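PDB 3BWG: uncharacterized HTH-type transcriptional regulator YydK from Bacillus subtilis subsp. subtilis, which probably binds DNA and regulates transcription as a member of the GntR family, pairing a winged helix-turn-helix domain with a UTRA domain. Local coordinates for residues I59-V62 with G66-V69. Residues are numbered along the deposited sequence; the frame is centred on the assembly and turned at random.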
ATOM      1  N   ILE B  59      -2.419  -8.111 -13.904  1.00 36.85           N
ATOM      2  CA  ILE B  59      -1.363  -8.538 -14.831  1.00 36.80           C
ATOM      3  C   ILE B  59      -0.320  -7.454 -14.940  1.00 36.25           C
ATOM      4  O   ILE B  59      -0.578  -6.321 -14.574  1.00 35.58           O
ATOM      5  CB  ILE B  59      -1.913  -8.812 -16.293  1.00 35.65           C
ATOM      6  CG1 ILE B  59      -2.386  -7.511 -16.937  1.00 36.22           C
ATOM      7  CG2 ILE B  59      -3.032  -9.850 -16.270  1.00 35.83           C
ATOM      8  CD1 ILE B  59      -2.782  -7.642 -18.418  1.00 38.03           C
ATOM      9  N   PHE B  60       0.853  -7.825 -15.451  1.00 36.80           N
ATOM     10  CA  PHE B  60       1.827  -6.883 -15.941  1.00 38.61           C
ATOM     11  C   PHE B  60       2.347  -7.338 -17.318  1.00 40.74           C
ATOM     12  O   PHE B  60       2.259  -8.512 -17.675  1.00 43.03           O
ATOM     13  CB  PHE B  60       2.979  -6.648 -14.928  1.00 36.52           C
ATOM     14  CG  PHE B  60       3.911  -7.824 -14.763  1.00 35.80           C
ATOM     15  CD1 PHE B  60       3.594  -8.863 -13.887  1.00 35.81           C
ATOM     16  CD2 PHE B  60       5.123  -7.865 -15.443  1.00 36.08           C
ATOM     17  CE1 PHE B  60       4.449  -9.943 -13.701  1.00 36.37           C
ATOM     18  CE2 PHE B  60       5.996  -8.949 -15.271  1.00 35.96           C
ATOM     19  CZ  PHE B  60       5.654  -9.985 -14.397  1.00 35.96           C
ATOM     20  N   GLN B  61       2.874  -6.399 -18.089  1.00 43.05           N
ATOM     21  CA  GLN B  61       3.349  -6.700 -19.423  1.00 44.53           C
ATOM     22  C   GLN B  61       4.820  -6.327 -19.587  1.00 44.45           C
ATOM     23  O   GLN B  61       5.241  -5.273 -19.136  1.00 43.37           O
ATOM     24  CB  GLN B  61       2.478  -5.966 -20.431  1.00 46.63           C
ATOM     25  CG  GLN B  61       0.990  -6.212 -20.159  1.00 48.45           C
ATOM     26  CD  GLN B  61       0.129  -5.958 -21.368  1.00 50.58           C
ATOM     27  OE1 GLN B  61      -0.744  -5.086 -21.339  1.00 51.35           O
ATOM     28  NE2 GLN B  61       0.380  -6.699 -22.454  1.00 51.15           N
ATOM     29  N   VAL B  62       5.606  -7.221 -20.183  1.00 44.61           N
ATOM     30  CA  VAL B  62       7.006  -6.920 -20.455  1.00 46.03           C
ATOM     31  C   VAL B  62       7.247  -7.018 -21.965  1.00 48.69           C
ATOM     32  O   VAL B  62       7.243  -8.121 -22.552  1.00 49.10           O
ATOM     33  CB  VAL B  62       8.006  -7.772 -19.602  1.00 45.37           C
ATOM     34  CG1 VAL B  62       7.626  -7.735 -18.135  1.00 43.88           C
ATOM     35  CG2 VAL B  62       8.090  -9.194 -20.075  1.00 44.64           C
ATOM     36  N   GLY B  66       6.121 -10.848 -23.041  1.00 44.65           N
ATOM     37  CA  GLY B  66       4.729 -11.186 -22.798  1.00 41.87           C
ATOM     38  C   GLY B  66       3.857 -10.515 -21.756  1.00 40.61           C
ATOM     39  O   GLY B  66       4.173  -9.451 -21.257  1.00 40.27           O
ATOM     40  N   ILE B  67       2.717 -11.164 -21.489  1.00 39.72           N
ATOM     41  CA  ILE B  67       1.719 -10.756 -20.504  1.00 38.25           C
ATOM     42  C   ILE B  67       1.779 -11.776 -19.389  1.00 37.25           C
ATOM     43  O   ILE B  67       1.683 -12.964 -19.670  1.00 36.20           O
ATOM     44  CB  ILE B  67       0.277 -10.862 -21.050  1.00 38.20           C
ATOM     45  CG1 ILE B  67       0.124 -10.201 -22.428  1.00 38.58           C
ATOM     46  CG2 ILE B  67      -0.718 -10.319 -20.030  1.00 38.42           C
ATOM     47  CD1 ILE B  67      -0.946 -10.902 -23.320  1.00 37.68           C
ATOM     48  N   PHE B  68       1.925 -11.299 -18.144  1.00 36.77           N
ATOM     49  CA  PHE B  68       2.139 -12.151 -16.962  1.00 36.30           C
ATOM     50  C   PHE B  68       1.179 -11.821 -15.810  1.00 35.30           C
ATOM     51  O   PHE B  68       0.724 -10.691 -15.678  1.00 36.08           O
ATOM     52  CB  PHE B  68       3.604 -11.990 -16.482  1.00 36.48           C
ATOM     53  CG  PHE B  68       4.623 -12.366 -17.524  1.00 35.95           C
ATOM     54  CD1 PHE B  68       5.085 -13.675 -17.618  1.00 35.77           C
ATOM     55  CD2 PHE B  68       5.109 -11.415 -18.423  1.00 36.89           C
ATOM     56  CE1 PHE B  68       6.005 -14.037 -18.587  1.00 35.93           C
ATOM     57  CE2 PHE B  68       6.028 -11.767 -19.394  1.00 35.87           C
ATOM     58  CZ  PHE B  68       6.471 -13.073 -19.487  1.00 36.11           C
ATOM     59  N   VAL B  69       0.922 -12.800 -14.949  1.00 35.59           N
ATOM     60  CA  VAL B  69       0.071 -12.620 -13.779  1.00 34.40           C
ATOM     61  C   VAL B  69       0.871 -11.766 -12.770  1.00 34.52           C
ATOM     62  O   VAL B  69       2.048 -12.031 -12.533  1.00 31.84           O
ATOM     63  CB  VAL B  69      -0.385 -14.008 -13.179  1.00 35.79           C
ATOM     64  CG1 VAL B  69      -1.213 -13.842 -11.897  1.00 34.33           C
ATOM     65  CG2 VAL B  69      -1.224 -14.814 -14.208  1.00 37.00           C
TER
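The ring of Phe-60 overlaps the CB of Phe-68, which sits over one face, offset toward the rim, with Phe-60 CZ 3.5 Å from Phe-68 CB. With Phe-60 CG lodged between its backbone N and carbonyl carbon (chi1 70°), the ring swings across the strand pair, and its CE1 edge reaches Val-69 O at 3.4 Å. The Phe-68 ring lies nearly parallel but displaced, its plane turned 24° from that of Phe-60, so that little of one ring lies over the other; its CE2 comes obliquely to Val-62 CG2, 3.4 Å away. Replacing Phe-60 by an alanine removes the ring, which would probably leave Phe-68 CB without its aromatic cover and Phe-175 of the second subunit without its aromatic partner. On the side of the sheet that carries Gln-61 and Ile-67, Ile-67 CG2 lies alongside Ile-59 CD1 at 3.7 Å, and Ile-59 also packs on Leu-50 and Leu-53 of helix 43-55. Phe-60 and Phe-68 exchange two backbone hydrogen bonds, as do Val-62 and Gly-66; of the four, Gly-66 N to Val-62 O (3.0 Å) is straightest at the hydrogen, 176°. Gly-66 has backbone angles at which any side chain would collide with the preceding carbonyl O. This antiparallel hairpin, laid against helix 43-55, is the wing of the GntR-type winged helix-turn-helix domain.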